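Local structure of GTP binding regulator (Thermotoga maritima, 1VR8) at residues Tyr31-Lys37 and Lys50-Thr56; Val85-Ser89 and Ser100-Asn104; Leu93-Lys98 and Ala110-Lys114. The protein is of unknown function, but its fold resembles that of the Ran-binding protein Mog1p, which suggests a possible role in regulating GTP-binding proteins. One frame throughout, in Å; residues are numbered along the deposited sequence.

Interaction 1 of 3, residues Tyr31-Lys37 and Lys50-Thr56; sequences YRLSDVK and KVAVFET
Glu55 reaches across from strand 50-56 to meet Arg32 and Ser34. Its CB lies against the carbonyl of Arg32, 3.8 Å from the O atom. The chain then folds back at its second torsion (chi2 -59°), setting CG against Ser34 CB at 3.7 Å; CD follows, 3.8 Å from Ser34 OG, and OE2 stands 2.9 Å from that same Ser34 OG. The hydroxyl has a second acceptor, Val53 O, and one proton to share between them. Replacing Glu55 by an alanine would probably leave the Ser34 hydroxyl to turn wholly to Val53 O and open a gap beside Ser34 CB.

The backbones pair in antiparallel fashion, Arg32 with Glu55 and Lys37 with Val51 as hydrogen-bonded pairs, but the register slips midway. Ser34 and Asp35 both face Val53, a classic beta bulge: Ser34 N gives Val53 O an almost straight bond of 2.8 Å (178° at the hydrogen), while Asp35 N adds only a weak one.

On the face opposite Arg32 and Glu55, Leu33 lays CD1 over the Phe54 ring, 4.0 Å from its centroid and 16° off the normal, a CH-pi contact; the same methyl touches Ala52 CB at 3.8 Å. Phe129, in helix 126-138, also meets the Phe54 ring, and Phe24, in helix 19-24, packs on Leu33. Beside the bulge, a water donates to Asp35 OD1 at 2.7 Å and to Val51 O, bridging the carboxylate to the partner strand.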
loop_
_atom_site.group_PDB
_atom_site.type_symbol
_atom_site.label_atom_id
_atom_site.label_comp_id
_atom_site.label_asym_id
_atom_site.label_seq_id
_atom_site.Cartn_x
_atom_site.Cartn_y
_atom_site.Cartn_z
ATOM N N TYR A 31 15.430 4.237 -2.460
ATOM C CA TYR A 31 14.263 4.061 -1.589
ATOM C C TYR A 31 14.817 3.348 -0.347
ATOM O O TYR A 31 14.867 2.128 -0.322
ATOM C CB TYR A 31 13.209 3.178 -2.233
ATOM C CG TYR A 31 12.569 3.781 -3.467
ATOM C CD1 TYR A 31 11.828 4.916 -3.362
ATOM C CD2 TYR A 31 12.763 3.237 -4.731
ATOM C CE1 TYR A 31 11.261 5.519 -4.464
ATOM C CE2 TYR A 31 12.212 3.862 -5.879
ATOM C CZ TYR A 31 11.445 4.996 -5.706
ATOM O OH TYR A 31 10.859 5.678 -6.742
ATOM N N ARG A 32 15.280 4.107 0.632
ATOM C CA ARG A 32 16.014 3.533 1.756
ATOM C C ARG A 32 15.062 3.359 2.909
ATOM O O ARG A 32 14.402 4.312 3.315
ATOM C CB ARG A 32 17.156 4.438 2.175
ATOM C CG ARG A 32 18.241 4.644 1.109
ATOM C CD ARG A 32 18.741 3.306 0.558
ATOM N NE ARG A 32 19.307 2.428 1.592
ATOM C CZ ARG A 32 19.501 1.110 1.471
ATOM N NH1 ARG A 32 19.171 0.454 0.362
ATOM N NH2 ARG A 32 20.033 0.426 2.492
ATOM N N LEU A 33 15.001 2.152 3.464
ATOM C CA LEU A 33 14.118 1.904 4.592
ATOM C C LEU A 33 14.687 2.581 5.843
ATOM O O LEU A 33 15.866 2.422 6.175
ATOM C CB LEU A 33 14.037 0.387 4.798
ATOM C CG LEU A 33 13.028 -0.126 5.777
ATOM C CD1 LEU A 33 11.627 0.277 5.341
ATOM C CD2 LEU A 33 13.178 -1.655 5.880
ATOM N N SER A 34 13.868 3.387 6.520
ATOM C CA SER A 34 14.302 4.053 7.704
ATOM C C SER A 34 13.563 3.654 8.977
ATOM O O SER A 34 14.058 3.920 10.072
ATOM C CB SER A 34 14.240 5.562 7.500
ATOM O OG SER A 34 12.922 5.992 7.409
ATOM N N ASP A 35 12.393 3.013 8.843
ATOM C CA ASP A 35 11.580 2.622 9.983
ATOM C C ASP A 35 10.586 1.545 9.586
ATOM O O ASP A 35 10.101 1.524 8.475
ATOM C CB ASP A 35 10.873 3.861 10.546
ATOM C CG ASP A 35 10.461 3.734 11.996
ATOM O OD1 ASP A 35 9.395 3.131 12.258
ATOM O OD2 ASP A 35 11.172 4.298 12.883
ATOM N N VAL A 36 10.328 0.658 10.532
ATOM C CA VAL A 36 9.303 -0.381 10.433
ATOM C C VAL A 36 8.644 -0.508 11.796
ATOM O O VAL A 36 9.334 -0.583 12.819
ATOM C CB VAL A 36 9.866 -1.757 10.021
ATOM C CG1 VAL A 36 8.744 -2.777 9.914
ATOM C CG2 VAL A 36 10.608 -1.677 8.712
ATOM N N LYS A 37 7.315 -0.519 11.805
ATOM C CA LYS A 37 6.553 -0.615 13.049
ATOM C C LYS A 37 5.293 -1.430 12.807
ATOM O O LYS A 37 4.572 -1.165 11.839
ATOM C CB LYS A 37 6.153 0.808 13.484
ATOM C CG LYS A 37 5.406 0.888 14.783
ATOM C CD LYS A 37 5.092 2.331 15.195
ATOM C CE LYS A 37 4.165 2.999 14.234
ATOM N NZ LYS A 37 3.393 4.102 14.931
ATOM N N LYS A 50 1.744 -3.604 9.272
ATOM C CA LYS A 50 2.955 -2.844 9.542
ATOM C C LYS A 50 2.953 -1.593 8.716
ATOM O O LYS A 50 2.309 -1.516 7.659
ATOM C CB LYS A 50 4.216 -3.668 9.259
ATOM C CG LYS A 50 4.311 -4.853 10.148
ATOM C CD LYS A 50 5.676 -5.519 10.100
ATOM C CE LYS A 50 5.667 -6.773 10.956
ATOM N NZ LYS A 50 7.029 -7.344 11.033
ATOM N N VAL A 51 3.663 -0.591 9.215
ATOM C CA VAL A 51 3.984 0.596 8.456
ATOM C C VAL A 51 5.517 0.734 8.373
ATOM O O VAL A 51 6.222 0.571 9.375
ATOM C CB VAL A 51 3.351 1.877 9.033
ATOM C CG1 VAL A 51 3.765 2.103 10.457
ATOM C CG2 VAL A 51 3.720 3.091 8.181
ATOM N N ALA A 52 5.982 1.055 7.173
ATOM C CA ALA A 52 7.375 1.290 6.869
ATOM C C ALA A 52 7.552 2.670 6.321
ATOM O O ALA A 52 6.647 3.202 5.632
ATOM C CB ALA A 52 7.853 0.247 5.851
ATOM N N VAL A 53 8.664 3.305 6.670
ATOM C CA VAL A 53 9.042 4.588 6.108
ATOM C C VAL A 53 10.262 4.412 5.217
ATOM O O VAL A 53 11.280 3.842 5.639
ATOM C CB VAL A 53 9.348 5.636 7.204
ATOM C CG1 VAL A 53 9.680 6.994 6.576
ATOM C CG2 VAL A 53 8.192 5.788 8.149
ATOM N N PHE A 54 10.140 4.902 3.993
ATOM C CA PHE A 54 11.236 4.900 3.038
ATOM C C PHE A 54 11.668 6.328 2.826
ATOM O O PHE A 54 10.850 7.202 2.550
ATOM C CB PHE A 54 10.786 4.310 1.718
ATOM C CG PHE A 54 10.510 2.849 1.769
ATOM C CD1 PHE A 54 9.274 2.376 2.158
ATOM C CD2 PHE A 54 11.482 1.947 1.380
ATOM C CE1 PHE A 54 9.019 1.054 2.214
ATOM C CE2 PHE A 54 11.242 0.613 1.403
ATOM C CZ PHE A 54 10.027 0.142 1.828
ATOM N N GLU A 55 12.963 6.567 2.943
ATOM C CA GLU A 55 13.534 7.858 2.583
ATOM C C GLU A 55 13.781 7.891 1.090
ATOM O O GLU A 55 14.379 6.978 0.536
ATOM C CB GLU A 55 14.842 8.071 3.313
ATOM C CG GLU A 55 14.752 8.034 4.816
ATOM C CD GLU A 55 13.807 9.059 5.418
ATOM O OE1 GLU A 55 13.617 10.161 4.829
ATOM O OE2 GLU A 55 13.252 8.756 6.515
ATOM N N THR A 56 13.310 8.945 0.432
ATOM C CA THR A 56 13.393 9.044 -1.023
ATOM C C THR A 56 13.924 10.431 -1.319
ATOM O O THR A 56 14.077 11.255 -0.419
ATOM C CB THR A 56 12.034 8.832 -1.743
ATOM O OG1 THR A 56 11.223 10.019 -1.650
ATOM C CG2 THR A 56 11.262 7.698 -1.205
HETATM O O HOH W 1 7.503 2.883 10.321
#

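Interaction 2 of 3, residues Val85-Ser89 and Ser100-Asn104; sequences VSIRS and STVSN. With AZI (azide ion), chain B.
Thr101 holds OG1 anti to its main-chain nitrogen (chi1 -172°), which carries the hydroxyl over to the carbonyl of Ile87, while Val85, with CG1 turned away from its own carbonyl carbon (chi1 -45°), sets its branch point against that hydroxyl. The two side chains cross at about a right angle, and Val85 CB comes within 3.2 Å of Thr101 OG1, with both methyls close by. The hydroxyl donates to Ile87 O across a very short 2.5 Å, a length best read with caution. Ile87 O is 4.0 Å from Val102 N, so here a side-chain bond stands where regular antiparallel pairing would place a main-chain one.

Regular pairing is found two residues further along, in the beta hairpin of strands 88-92 and 96-103. Ser89 and Ser100 form a hydrogen-bonded pair, Ser89 N giving to Ser100 O at 2.9 Å and Ser100 N to Ser89 O at the same distance. The Ser100 hydroxyl also donates to N1 of an azide ion at 2.9 Å, in a pocket completed by Ser89, Val90, Leu91 and Lys98; the azide probably comes from the crystallisation liquor.

Between Val85 and Ile87 the chain bows outward at Ser86, and a water fills in, accepting from Ser86 N at 2.8 Å and donating to Val102 O.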
loop_
_atom_site.group_PDB
_atom_site.type_symbol
_atom_site.label_atom_id
_atom_site.label_comp_id
_atom_site.label_asym_id
_atom_site.label_seq_id
_atom_site.Cartn_x
_atom_site.Cartn_y
_atom_site.Cartn_z
ATOM N N VAL A 85 -10.731 14.474 4.249
ATOM C CA VAL A 85 -10.468 14.784 2.833
ATOM C C VAL A 85 -11.624 15.530 2.157
ATOM O O VAL A 85 -12.786 15.456 2.569
ATOM C CB VAL A 85 -10.084 13.528 1.991
ATOM C CG1 VAL A 85 -9.055 12.664 2.731
ATOM C CG2 VAL A 85 -11.288 12.703 1.599
ATOM N N SER A 86 -11.261 16.278 1.124
ATOM C CA SER A 86 -12.191 17.036 0.328
ATOM C C SER A 86 -12.413 16.340 -1.018
ATOM O O SER A 86 -13.518 16.316 -1.519
ATOM C CB SER A 86 -11.641 18.450 0.125
ATOM O OG SER A 86 -11.671 19.168 1.349
ATOM N N ILE A 87 -11.348 15.792 -1.582
ATOM C CA ILE A 87 -11.406 15.120 -2.874
ATOM C C ILE A 87 -11.010 13.649 -2.782
ATOM O O ILE A 87 -10.096 13.238 -2.051
ATOM C CB ILE A 87 -10.483 15.827 -3.915
ATOM C CG1 ILE A 87 -10.716 15.304 -5.347
ATOM C CG2 ILE A 87 -9.012 15.642 -3.543
ATOM C CD1 ILE A 87 -12.038 15.686 -5.936
ATOM N N ARG A 88 -11.658 12.839 -3.592
ATOM C CA ARG A 88 -11.355 11.427 -3.657
ATOM C C ARG A 88 -11.651 10.855 -5.044
ATOM O O ARG A 88 -12.615 11.271 -5.679
ATOM C CB ARG A 88 -12.216 10.698 -2.623
ATOM C CG ARG A 88 -11.897 9.228 -2.436
ATOM C CD ARG A 88 -12.893 8.630 -1.436
ATOM N NE ARG A 88 -12.684 9.167 -0.086
ATOM C CZ ARG A 88 -11.848 8.668 0.823
ATOM N NH1 ARG A 88 -11.139 7.587 0.574
ATOM N NH2 ARG A 88 -11.742 9.251 2.022
ATOM N N SER A 89 -10.842 9.891 -5.466
ATOM C CA SER A 89 -11.085 9.130 -6.695
ATOM C C SER A 89 -11.093 7.662 -6.307
ATOM O O SER A 89 -10.158 7.190 -5.659
ATOM C CB SER A 89 -9.990 9.370 -7.722
ATOM O OG SER A 89 -10.287 8.627 -8.900
ATOM N N SER A 100 -7.454 7.161 -4.491
ATOM C CA SER A 100 -6.473 8.216 -4.284
ATOM C C SER A 100 -7.140 9.428 -3.675
ATOM O O SER A 100 -8.241 9.830 -4.090
ATOM C CB SER A 100 -5.830 8.629 -5.607
ATOM O OG SER A 100 -5.154 7.514 -6.180
ATOM N N THR A 101 -6.460 10.058 -2.726
ATOM C CA THR A 101 -7.000 11.236 -2.091
ATOM C C THR A 101 -5.858 12.112 -1.562
ATOM O O THR A 101 -4.676 11.788 -1.721
ATOM C CB THR A 101 -8.000 10.832 -0.966
ATOM O OG1 THR A 101 -8.671 11.988 -0.473
ATOM C CG2 THR A 101 -7.306 10.096 0.158
ATOM N N VAL A 102 -6.238 13.217 -0.962
ATOM C CA VAL A 102 -5.273 14.154 -0.389
ATOM C C VAL A 102 -5.787 14.570 0.981
ATOM O O VAL A 102 -6.935 14.914 1.094
ATOM C CB VAL A 102 -5.151 15.409 -1.278
ATOM C CG1 VAL A 102 -4.091 16.330 -0.712
ATOM C CG2 VAL A 102 -4.779 15.006 -2.673
ATOM N N SER A 103 -4.924 14.553 1.991
ATOM C CA SER A 103 -5.313 14.956 3.342
ATOM C C SER A 103 -4.251 15.866 3.939
ATOM O O SER A 103 -3.132 15.446 4.104
ATOM C CB SER A 103 -5.462 13.723 4.252
ATOM O OG SER A 103 -5.870 14.161 5.553
ATOM N N ASN A 104 -4.604 17.113 4.191
ATOM C CA ASN A 104 -3.677 18.098 4.777
ATOM C C ASN A 104 -2.279 18.013 4.166
ATOM O O ASN A 104 -1.276 17.824 4.847
ATOM C CB ASN A 104 -3.664 17.960 6.298
ATOM C CG ASN A 104 -5.038 18.277 6.934
ATOM O OD1 ASN A 104 -5.816 19.126 6.453
ATOM N ND2 ASN A 104 -5.346 17.569 8.011
HETATM N N1 AZI B . -6.937 6.548 -8.234
HETATM N N2 AZI B . -7.905 5.901 -8.324
HETATM N N3 AZI B . -8.859 5.239 -8.448
HETATM O O HOH W 2 -8.734 16.401 -0.044
#

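Interaction 3 of 3, residues Leu93-Lys98 and Ala110-Lys114; sequences LPNMGK and AWWRK. With AZI (azide ion), chain C.
Gly97 and Trp112 exchange the two main-chain hydrogen bonds of this contact, joining strands 96-103 and 106-113 as an antiparallel hairpin. Trp112 N donates to Gly97 O at 2.9 Å, and Gly97 N returns a longer bond of 3.2 Å to Trp112 O.

Aromatic contacts come next. With its first torsion at 85°, Trp112 swings the indole back over the strand opposite, so that one ring face covers the backbone of Asn95 and Met96. Met96 CA makes a CH-pi contact with the five-membered ring, 4.0 Å from its centroid, and Asn95 O lies 3.4 Å above the indole plane, toward the rim. Pro94 O sits at the ring edge. Beyond the segments, Trp75 also meets this indole, and Ala71 and Lys72 of helix 71-79 touch it.

Side chains of the opposite face, Met96, Lys98, Trp111 and Arg113, meet mainly through their aliphatic parts. Met96, a selenomethionine in the crystal, sets CB 3.9 Å from Arg113 CG, and Lys98 crosses Trp111 through their CB atoms. Among the polar ends, the Arg113 guanidinium has the selenium at its edge, Arg113 NH1 is hydrogen-bonded to His12 NE2 of the evident histidine tag, and the Lys98 amine reaches Tyr134.

Waters lie between the segments at two places. One accepts from Trp112 NE1 at 2.9 Å, in the plane of the ring, and sits beside Leu93 O; the other joins Asn95 O to Lys114 N. Separately, Lys114 NZ donates at 2.7 Å to N1 of an azide, probably from the crystallisation liquor, that is also hydrogen-bonded to Ile6 N.

The indole thus spends one face on the backbone and its N-H on water, and its closeness is consistent with the absence of a side chain at Gly97, where a beta carbon would crowd the indole nitrogen.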
loop_
_atom_site.group_PDB
_atom_site.type_symbol
_atom_site.label_atom_id
_atom_site.label_comp_id
_atom_site.label_asym_id
_atom_site.label_seq_id
_atom_site.Cartn_x
_atom_site.Cartn_y
_atom_site.Cartn_z
ATOM N N LEU A 93 -14.088 -2.484 -7.500
ATOM C CA LEU A 93 -14.549 -3.649 -8.238
ATOM C C LEU A 93 -14.744 -4.803 -7.261
ATOM O O LEU A 93 -14.282 -4.746 -6.125
ATOM C CB LEU A 93 -13.502 -4.007 -9.311
ATOM C CG LEU A 93 -13.139 -2.895 -10.281
ATOM C CD1 LEU A 93 -12.005 -3.344 -11.203
ATOM C CD2 LEU A 93 -14.385 -2.560 -11.073
ATOM N N PRO A 94 -15.466 -5.845 -7.681
ATOM C CA PRO A 94 -15.677 -6.940 -6.726
ATOM C C PRO A 94 -14.405 -7.504 -6.140
ATOM O O PRO A 94 -14.347 -7.759 -4.941
ATOM C CB PRO A 94 -16.437 -7.977 -7.544
ATOM C CG PRO A 94 -17.174 -7.186 -8.542
ATOM C CD PRO A 94 -16.247 -6.054 -8.914
ATOM N N ASN A 95 -13.368 -7.635 -6.962
ATOM C CA ASN A 95 -12.170 -8.341 -6.549
ATOM C C ASN A 95 -10.939 -7.481 -6.395
ATOM O O ASN A 95 -9.843 -8.003 -6.149
ATOM C CB ASN A 95 -11.914 -9.430 -7.578
ATOM C CG ASN A 95 -13.011 -10.470 -7.576
ATOM O OD1 ASN A 95 -13.719 -10.650 -6.563
ATOM N ND2 ASN A 95 -13.149 -11.169 -8.668
HETATM N N MSE A 96 -11.082 -6.166 -6.579
HETATM C CA MSE A 96 -9.991 -5.261 -6.310
HETATM C C MSE A 96 -10.484 -3.848 -6.220
HETATM O O MSE A 96 -11.533 -3.525 -6.736
HETATM C CB MSE A 96 -8.881 -5.323 -7.382
HETATM C CG MSE A 96 -9.379 -5.204 -8.752
HETATM SE SE MSE A 96 -7.890 -4.598 -9.942
HETATM C CE MSE A 96 -7.865 -2.696 -9.372
ATOM N N GLY A 97 -9.689 -2.996 -5.585
ATOM C CA GLY A 97 -10.025 -1.600 -5.479
ATOM C C GLY A 97 -8.803 -0.730 -5.302
ATOM O O GLY A 97 -7.759 -1.187 -4.810
ATOM N N LYS A 98 -8.947 0.529 -5.697
ATOM C CA LYS A 98 -7.930 1.525 -5.528
ATOM C C LYS A 98 -8.611 2.874 -5.309
ATOM O O LYS A 98 -9.558 3.204 -6.013
ATOM C CB LYS A 98 -7.060 1.611 -6.781
ATOM C CG LYS A 98 -5.964 2.669 -6.684
ATOM C CD LYS A 98 -5.177 2.769 -8.001
ATOM C CE LYS A 98 -4.073 3.812 -7.900
ATOM N NZ LYS A 98 -3.206 3.894 -9.125
ATOM N N ALA A 110 -4.425 3.978 -1.864
ATOM C CA ALA A 110 -4.679 2.738 -1.135
ATOM C C ALA A 110 -5.314 1.743 -2.100
ATOM O O ALA A 110 -6.272 2.101 -2.788
ATOM C CB ALA A 110 -5.602 2.980 0.025
ATOM N N TRP A 111 -4.806 0.508 -2.113
ATOM C CA TRP A 111 -5.377 -0.505 -3.003
ATOM C C TRP A 111 -5.365 -1.873 -2.342
ATOM O O TRP A 111 -4.565 -2.138 -1.433
ATOM C CB TRP A 111 -4.652 -0.513 -4.362
ATOM C CG TRP A 111 -3.248 -1.050 -4.407
ATOM C CD1 TRP A 111 -2.877 -2.299 -4.776
ATOM C CD2 TRP A 111 -2.021 -0.364 -4.050
ATOM N NE1 TRP A 111 -1.525 -2.442 -4.682
ATOM C CE2 TRP A 111 -0.972 -1.274 -4.237
ATOM C CE3 TRP A 111 -1.723 0.909 -3.573
ATOM C CZ2 TRP A 111 0.355 -0.933 -4.011
ATOM C CZ3 TRP A 111 -0.406 1.242 -3.339
ATOM C CH2 TRP A 111 0.611 0.327 -3.550
ATOM N N TRP A 112 -6.299 -2.712 -2.780
ATOM C CA TRP A 112 -6.404 -4.078 -2.304
ATOM C C TRP A 112 -6.627 -5.007 -3.495
ATOM O O TRP A 112 -7.201 -4.611 -4.520
ATOM C CB TRP A 112 -7.497 -4.266 -1.236
ATOM C CG TRP A 112 -8.857 -4.487 -1.820
ATOM C CD1 TRP A 112 -9.733 -3.532 -2.251
ATOM C CD2 TRP A 112 -9.431 -5.742 -2.166
ATOM N NE1 TRP A 112 -10.829 -4.114 -2.796
ATOM C CE2 TRP A 112 -10.685 -5.479 -2.749
ATOM C CE3 TRP A 112 -9.042 -7.066 -1.988
ATOM C CZ2 TRP A 112 -11.541 -6.497 -3.188
ATOM C CZ3 TRP A 112 -9.902 -8.082 -2.422
ATOM C CH2 TRP A 112 -11.122 -7.789 -3.037
ATOM N N ARG A 113 -6.145 -6.230 -3.328
ATOM C CA ARG A 113 -6.420 -7.324 -4.237
ATOM C C ARG A 113 -6.003 -8.608 -3.536
ATOM O O ARG A 113 -5.038 -8.621 -2.763
ATOM C CB ARG A 113 -5.695 -7.141 -5.559
ATOM C CG ARG A 113 -6.172 -8.103 -6.674
ATOM C CD ARG A 113 -5.565 -7.694 -8.026
ATOM N NE ARG A 113 -6.057 -8.484 -9.165
ATOM C CZ ARG A 113 -5.630 -9.705 -9.502
ATOM N NH1 ARG A 113 -4.693 -10.315 -8.785
ATOM N NH2 ARG A 113 -6.139 -10.332 -10.557
ATOM N N LYS A 114 -6.727 -9.675 -3.800
ATOM C CA LYS A 114 -6.512 -10.956 -3.141
ATOM C C LYS A 114 -6.426 -10.745 -1.612
ATOM O O LYS A 114 -7.370 -10.235 -1.022
ATOM C CB LYS A 114 -5.262 -11.658 -3.715
ATOM C CG LYS A 114 -5.366 -11.995 -5.222
ATOM C CD LYS A 114 -6.459 -12.992 -5.518
ATOM C CE LYS A 114 -6.462 -13.434 -7.007
ATOM N NZ LYS A 114 -7.554 -14.417 -7.285
HETATM N N1 AZI C . -7.590 -14.635 -10.020
HETATM N N2 AZI C . -8.422 -15.034 -10.788
HETATM N N3 AZI C . -8.970 -15.233 -11.841
HETATM O O HOH W 3 -13.346 -3.277 -4.026
HETATM O O HOH W 4 -9.137 -10.451 -5.252
#

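From the N terminus, interaction 1 comes first: it brings strand 45-56 back onto strand 32-39, closing a loop of 12 residues that is itself largely strand, and is complete before the other two begin. Interaction 2 closes the hairpin of 88-92 and 96-103, interaction 3 that of 96-103 and 106-113. These two cross along the chain, since 93-98 falls between 85-89 and 100-104, while 110-114 follows both. Of the shared strand 96-103, interaction 3 uses the start and interaction 2 the end. All three belong to one antiparallel sheet, in which strands 59-67 and 116-122 connect the two parts. Interactions 1 and 3 lie on opposite sides of the chain's centre.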